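Local coordinates for uncharacterized protein (Staphylococcus aureus subsp. aureus Mu50, PDB 4QPV), which is of unknown function but belongs to the DUF1672 family and adopts a unique fold built on a kinked-helix-beta-beta-beta repeat, at residues A[143-148]-A[242-247]; A[192-197]-A[204-209]. One frame throughout, in Å; residues are numbered along the deposited sequence. Where two conformers were deposited one is given.

Interaction 1 (A[143-148]-A[242-247]); sequences EVLKEY and IDFSEV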
loop_
_atom_site.group_PDB
_atom_site.type_symbol
_atom_site.label_atom_id
_atom_site.label_comp_id
_atom_site.label_asym_id
_atom_site.label_seq_id
_atom_site.Cartn_x
_atom_site.Cartn_y
_atom_site.Cartn_z
ATOM N N GLU A 143 -0.561 -7.165 15.007
ATOM C CA GLU A 143 -0.131 -8.062 16.069
ATOM C C GLU A 143 -0.975 -9.374 16.066
ATOM O O GLU A 143 -0.409 -10.464 16.142
ATOM C CB GLU A 143 -0.242 -7.335 17.415
ATOM C CG GLU A 143 0.201 -8.180 18.594
ATOM C CD GLU A 143 1.672 -8.563 18.623
ATOM O OE1 GLU A 143 2.487 -7.930 17.913
ATOM O OE2 GLU A 143 2.009 -9.489 19.391
ATOM N N VAL A 144 -2.312 -9.260 15.935
ATOM C CA VAL A 144 -3.211 -10.431 15.923
ATOM C C VAL A 144 -2.908 -11.323 14.697
ATOM O O VAL A 144 -2.910 -12.547 14.813
ATOM C CB VAL A 144 -4.715 -10.026 16.000
ATOM C CG1 VAL A 144 -5.635 -11.242 15.817
ATOM C CG2 VAL A 144 -5.032 -9.317 17.324
ATOM N N LEU A 145 -2.585 -10.722 13.548
ATOM C CA LEU A 145 -2.276 -11.498 12.346
ATOM C C LEU A 145 -0.954 -12.272 12.525
ATOM O O LEU A 145 -0.859 -13.415 12.090
ATOM C CB LEU A 145 -2.264 -10.595 11.103
ATOM C CG LEU A 145 -3.689 -10.196 10.648
ATOM C CD1 LEU A 145 -3.663 -8.961 9.798
ATOM C CD2 LEU A 145 -4.387 -11.368 9.910
ATOM N N LYS A 146 0.009 -11.694 13.259
ATOM C CA LYS A 146 1.276 -12.363 13.604
ATOM C C LYS A 146 1.007 -13.521 14.573
ATOM O O LYS A 146 1.586 -14.594 14.428
ATOM C CB LYS A 146 2.249 -11.362 14.250
ATOM C CG LYS A 146 2.885 -10.384 13.251
ATOM C CD LYS A 146 3.630 -9.307 14.048
ATOM C CE LYS A 146 4.234 -8.254 13.148
ATOM N NZ LYS A 146 5.012 -7.267 13.966
ATOM N N GLU A 147 0.108 -13.288 15.548
ATOM C CA GLU A 147 -0.290 -14.259 16.578
ATOM C C GLU A 147 -0.865 -15.538 15.983
ATOM O O GLU A 147 -0.613 -16.621 16.510
ATOM C CB GLU A 147 -1.360 -13.671 17.519
ATOM C CG GLU A 147 -0.932 -12.613 18.528
ATOM C CD GLU A 147 -2.062 -12.180 19.448
ATOM O OE1 GLU A 147 -2.970 -13.008 19.694
ATOM O OE2 GLU A 147 -2.047 -11.020 19.919
ATOM N N TYR A 148 -1.648 -15.428 14.901
ATOM C CA TYR A 148 -2.326 -16.604 14.356
ATOM C C TYR A 148 -1.755 -17.239 13.092
ATOM O O TYR A 148 -2.381 -18.188 12.569
ATOM C CB TYR A 148 -3.809 -16.252 14.154
ATOM C CG TYR A 148 -4.554 -16.148 15.469
ATOM C CD1 TYR A 148 -4.940 -17.291 16.170
ATOM C CD2 TYR A 148 -4.817 -14.910 16.048
ATOM C CE1 TYR A 148 -5.592 -17.199 17.400
ATOM C CE2 TYR A 148 -5.467 -14.808 17.282
ATOM C CZ TYR A 148 -5.872 -15.955 17.941
ATOM O OH TYR A 148 -6.550 -15.855 19.137
ATOM N N ILE A 242 -13.277 -19.078 7.807
ATOM C CA ILE A 242 -14.521 -18.739 8.502
ATOM C C ILE A 242 -14.227 -18.709 9.999
ATOM O O ILE A 242 -14.641 -17.783 10.682
ATOM C CB ILE A 242 -15.662 -19.742 8.159
ATOM C CG1 ILE A 242 -16.193 -19.492 6.720
ATOM C CG2 ILE A 242 -16.810 -19.686 9.207
ATOM C CD1 ILE A 242 -17.070 -20.691 6.166
ATOM N N ASP A 243 -13.470 -19.698 10.485
ATOM C CA ASP A 243 -13.149 -19.786 11.908
ATOM C C ASP A 243 -12.249 -18.632 12.345
ATOM O O ASP A 243 -12.520 -18.019 13.372
ATOM C CB ASP A 243 -12.522 -21.140 12.253
ATOM C CG ASP A 243 -12.337 -21.311 13.744
ATOM O OD1 ASP A 243 -13.358 -21.291 14.476
ATOM O OD2 ASP A 243 -11.173 -21.480 14.180
ATOM N N PHE A 244 -11.227 -18.291 11.549
ATOM C CA PHE A 244 -10.370 -17.171 11.870
ATOM C C PHE A 244 -11.204 -15.864 11.878
ATOM O O PHE A 244 -11.020 -15.071 12.789
ATOM C CB PHE A 244 -9.177 -17.099 10.893
ATOM C CG PHE A 244 -8.105 -16.068 11.204
ATOM C CD1 PHE A 244 -7.890 -15.628 12.508
ATOM C CD2 PHE A 244 -7.277 -15.580 10.197
ATOM C CE1 PHE A 244 -6.881 -14.705 12.798
ATOM C CE2 PHE A 244 -6.269 -14.653 10.482
ATOM C CZ PHE A 244 -6.077 -14.224 11.781
ATOM N N SER A 245 -12.157 -15.669 10.925
ATOM C CA SER A 245 -13.024 -14.470 10.939
ATOM C C SER A 245 -13.802 -14.392 12.262
ATOM O O SER A 245 -13.881 -13.320 12.875
ATOM C CB SER A 245 -14.007 -14.483 9.774
ATOM O OG SER A 245 -14.901 -13.388 9.889
ATOM N N GLU A 246 -14.341 -15.531 12.719
ATOM C CA GLU A 246 -15.075 -15.576 13.988
ATOM C C GLU A 246 -14.173 -15.182 15.165
ATOM O O GLU A 246 -14.602 -14.411 16.018
ATOM C CB GLU A 246 -15.719 -16.958 14.219
ATOM C CG GLU A 246 -16.840 -17.229 13.218
ATOM C CD GLU A 246 -17.925 -16.166 13.129
ATOM O OE1 GLU A 246 -18.493 -15.801 14.181
ATOM O OE2 GLU A 246 -18.185 -15.674 12.009
ATOM N N VAL A 247 -12.917 -15.654 15.173
ATOM C CA VAL A 247 -11.928 -15.297 16.198
ATOM C C VAL A 247 -11.692 -13.752 16.175
ATOM O O VAL A 247 -11.794 -13.096 17.217
ATOM C CB VAL A 247 -10.615 -16.106 16.005
ATOM C CG1 VAL A 247 -9.455 -15.539 16.844
ATOM C CG2 VAL A 247 -10.841 -17.580 16.313
#

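Interaction 2 (A[192-197]-A[204-209]); sequences QPLIKE and DGMRNS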
loop_
_atom_site.group_PDB
_atom_site.type_symbol
_atom_site.label_atom_id
_atom_site.label_comp_id
_atom_site.label_asym_id
_atom_site.label_seq_id
_atom_site.Cartn_x
_atom_site.Cartn_y
_atom_site.Cartn_z
ATOM N N GLN A 192 -3.578 18.319 3.619
ATOM C CA GLN A 192 -2.210 18.775 3.912
ATOM C C GLN A 192 -2.139 19.611 5.228
ATOM O O GLN A 192 -1.222 19.342 6.019
ATOM C CB GLN A 192 -1.607 19.571 2.744
ATOM C CG GLN A 192 -0.092 19.706 2.866
ATOM C CD GLN A 192 0.585 20.167 1.603
ATOM O OE1 GLN A 192 0.266 19.721 0.494
ATOM N NE2 GLN A 192 1.612 20.997 1.751
ATOM N N PRO A 193 -3.095 20.550 5.541
ATOM C CA PRO A 193 -2.982 21.304 6.806
ATOM C C PRO A 193 -3.059 20.443 8.075
ATOM O O PRO A 193 -2.716 20.939 9.144
ATOM C CB PRO A 193 -4.169 22.280 6.755
ATOM C CG PRO A 193 -4.520 22.392 5.320
ATOM C CD PRO A 193 -4.253 21.030 4.754
ATOM N N LEU A 194 -3.490 19.171 7.971
ATOM C CA LEU A 194 -3.625 18.302 9.140
ATOM C C LEU A 194 -2.319 17.622 9.564
ATOM O O LEU A 194 -2.241 17.162 10.706
ATOM C CB LEU A 194 -4.688 17.206 8.898
ATOM C CG LEU A 194 -6.108 17.643 8.550
ATOM C CD1 LEU A 194 -7.005 16.430 8.335
ATOM C CD2 LEU A 194 -6.693 18.574 9.614
ATOM N N ILE A 195 -1.321 17.528 8.665
ATOM C CA ILE A 195 -0.062 16.794 8.919
ATOM C C ILE A 195 0.619 17.186 10.261
ATOM O O ILE A 195 0.927 16.311 11.067
ATOM C CB ILE A 195 0.949 16.930 7.739
ATOM C CG1 ILE A 195 0.351 16.396 6.399
ATOM C CG2 ILE A 195 2.281 16.233 8.071
ATOM C CD1 ILE A 195 1.170 16.807 5.070
ATOM N N LYS A 196 0.852 18.484 10.480
ATOM C CA LYS A 196 1.583 18.983 11.645
ATOM C C LYS A 196 0.749 19.059 12.932
ATOM O O LYS A 196 1.309 19.382 13.979
ATOM C CB LYS A 196 2.200 20.358 11.336
ATOM C CG LYS A 196 3.419 20.279 10.407
ATOM C CD LYS A 196 3.921 21.672 10.036
ATOM C CE LYS A 196 5.054 21.644 9.041
ATOM N NZ LYS A 196 5.467 23.017 8.642
ATOM N N GLU A 197 -0.555 18.732 12.879
ATOM C CA GLU A 197 -1.430 18.777 14.053
ATOM C C GLU A 197 -1.111 17.659 15.023
ATOM O O GLU A 197 -0.523 16.654 14.622
ATOM C CB GLU A 197 -2.913 18.668 13.639
ATOM C CG GLU A 197 -3.447 19.886 12.902
ATOM C CD GLU A 197 -3.396 21.180 13.687
ATOM O OE1 GLU A 197 -3.808 21.180 14.870
ATOM O OE2 GLU A 197 -2.906 22.187 13.128
ATOM N N ASP A 204 -9.805 14.724 14.729
ATOM C CA ASP A 204 -10.941 15.651 14.609
ATOM C C ASP A 204 -11.003 16.218 13.176
ATOM O O ASP A 204 -12.081 16.276 12.579
ATOM C CB ASP A 204 -10.815 16.810 15.637
ATOM C CG ASP A 204 -11.252 16.489 17.062
ATOM O OD1 ASP A 204 -11.531 15.304 17.351
ATOM O OD2 ASP A 204 -11.304 17.423 17.889
ATOM N N GLY A 205 -9.843 16.590 12.646
ATOM C CA GLY A 205 -9.691 17.126 11.293
ATOM C C GLY A 205 -10.131 16.154 10.213
ATOM O O GLY A 205 -10.804 16.554 9.255
HETATM N N MSE A 206 -9.768 14.861 10.380
HETATM C CA MSE A 206 -10.130 13.758 9.477
HETATM C C MSE A 206 -11.648 13.561 9.463
HETATM O O MSE A 206 -12.221 13.357 8.390
HETATM C CB MSE A 206 -9.432 12.450 9.894
HETATM C CG MSE A 206 -7.957 12.405 9.521
HETATM SE SE MSE A 206 -7.602 12.457 7.603
HETATM C CE MSE A 206 -8.074 10.636 7.193
ATOM N N ARG A 207 -12.294 13.621 10.654
ATOM C CA ARG A 207 -13.752 13.523 10.805
ATOM C C ARG A 207 -14.436 14.666 10.055
ATOM O O ARG A 207 -15.338 14.408 9.260
ATOM C CB ARG A 207 -14.180 13.527 12.290
ATOM C CG ARG A 207 -14.048 12.167 12.961
ATOM C CD ARG A 207 -14.374 12.235 14.442
ATOM N NE ARG A 207 -13.538 11.304 15.202
ATOM C CZ ARG A 207 -12.581 11.667 16.051
ATOM N NH1 ARG A 207 -12.348 12.950 16.290
ATOM N NH2 ARG A 207 -11.868 10.749 16.689
ATOM N N ASN A 208 -13.968 15.916 10.269
ATOM C CA ASN A 208 -14.499 17.116 9.619
ATOM C C ASN A 208 -14.308 17.051 8.096
ATOM O O ASN A 208 -15.227 17.416 7.372
ATOM C CB ASN A 208 -13.846 18.396 10.196
ATOM C CG ASN A 208 -14.343 19.678 9.559
ATOM O OD1 ASN A 208 -15.527 20.032 9.645
ATOM N ND2 ASN A 208 -13.445 20.398 8.896
ATOM N N SER A 209 -13.146 16.544 7.612
ATOM C CA SER A 209 -12.880 16.424 6.170
ATOM C C SER A 209 -13.946 15.550 5.479
ATOM O O SER A 209 -14.460 15.927 4.421
ATOM C CB SER A 209 -11.485 15.855 5.914
ATOM O OG SER A 209 -11.401 14.484 6.279
#

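Interaction 1 (A[143-148]-A[242-247])
An apolar helix-helix seam in the DUF1672 fold, a kinked-helix-beta-beta-beta repeat, is formed where L145 in the last turn of helix 135-147 and Y148 just after it meet F244 and V247 of helix 234-249. It illustrates how one phenyl ring can bridge two helices whose backbones stay well apart: the nearest CA atoms, those of Y148 and F244, are 8.4 Å from each other. F244 covers that gap because its CG lies anti to the backbone N (chi1 -173°), which carries the ring out to the other helix although its CB does not point that way. On arrival the ring is met at two places. L145 brings a single methyl to the rim, CD2 sitting near the ring plane at 3.8 Å from F244 CZ, and the two side chains run at about a right angle. Y148 approaches on a slant, its CB 3.7 Å from F244 CE1. The two aromatic rings lie with centroids 5.6 Å apart and planes at 49°, an oblique pairing that is neither a stack nor a T-shaped arrangement. Beyond these segments F244 does stack, on Y152, whose hydroxyl is also hydrogen-bonded to OD2 of D243; the loop that follows helix 135-147 thus returns to helix 234-249. The phenol of Y148 reaches V247, the two side chains coming from opposite directions. Its oxygen combines two roles, a hydrogen bond with NZ of K251 and an apolar neighbour, since Y148 OH lies 3.7 Å from CG1 of V247.

Interaction 2 (A[192-197]-A[204-209])
L194 presses both of its methyl groups onto the backbone of helix 199-212 at G205, an example of a branched side chain packing against bare main chain. CD2 of L194 rests 3.7 Å from CA of G205. CD1 of L194 sits over the peptide bond joining G205 to M206, 3.7 Å from C of G205 and 3.8 Å from N of M206. Because glycine has no side chain, the leucine fork can come down directly on the helix here, bringing the CA atoms of L194 and G205 to 6.5 Å. CD1 of L194 also touches the selenium of selenomethionine M206 more loosely, at 4.1 Å from SE. The M206 side chain, bent at chi2 and chi3, packs beyond L194 against F129, E130 and A133 of helix 116-133 and against F191. L194 itself opens a type I beta turn that ends at E197, within the linker between helices 184-190 and 199-212, so the contact folds this linker back on the helix it leads into. The turn is closed by E197 N bonding to L194 O at 3.2 Å. R132 holds it from outside, giving hydrogen bonds from NH1 to the carbonyl oxygen of I195 and from NH2 to that of E197. One turn of the helix is bridged by a salt bridge in which NH1 of R207 lies 2.7 Å from OD1 of D204, the carboxylate meeting the guanidinium edge in plane.

Interactions 1 and 2 illustrate long-range and local closure within a single chain. Their centres lie about 32 Å apart and their nearest atoms about 20 Å, so they do not touch, and each sits about 21 Å from the centre of the chain. In sequence they are nested: 192-197 and 204-209 both fall between 143-148 and 242-247. They share no helix, although helix 116-133, which packs on M206, comes shortly before helix 135-147. Interaction 1 thus brings together helices 135-147 and 234-249, whose contacting segments are more than ninety residues apart, while interaction 2 settles a short linker on the helix directly after it, inside the long loop that interaction 1 closes.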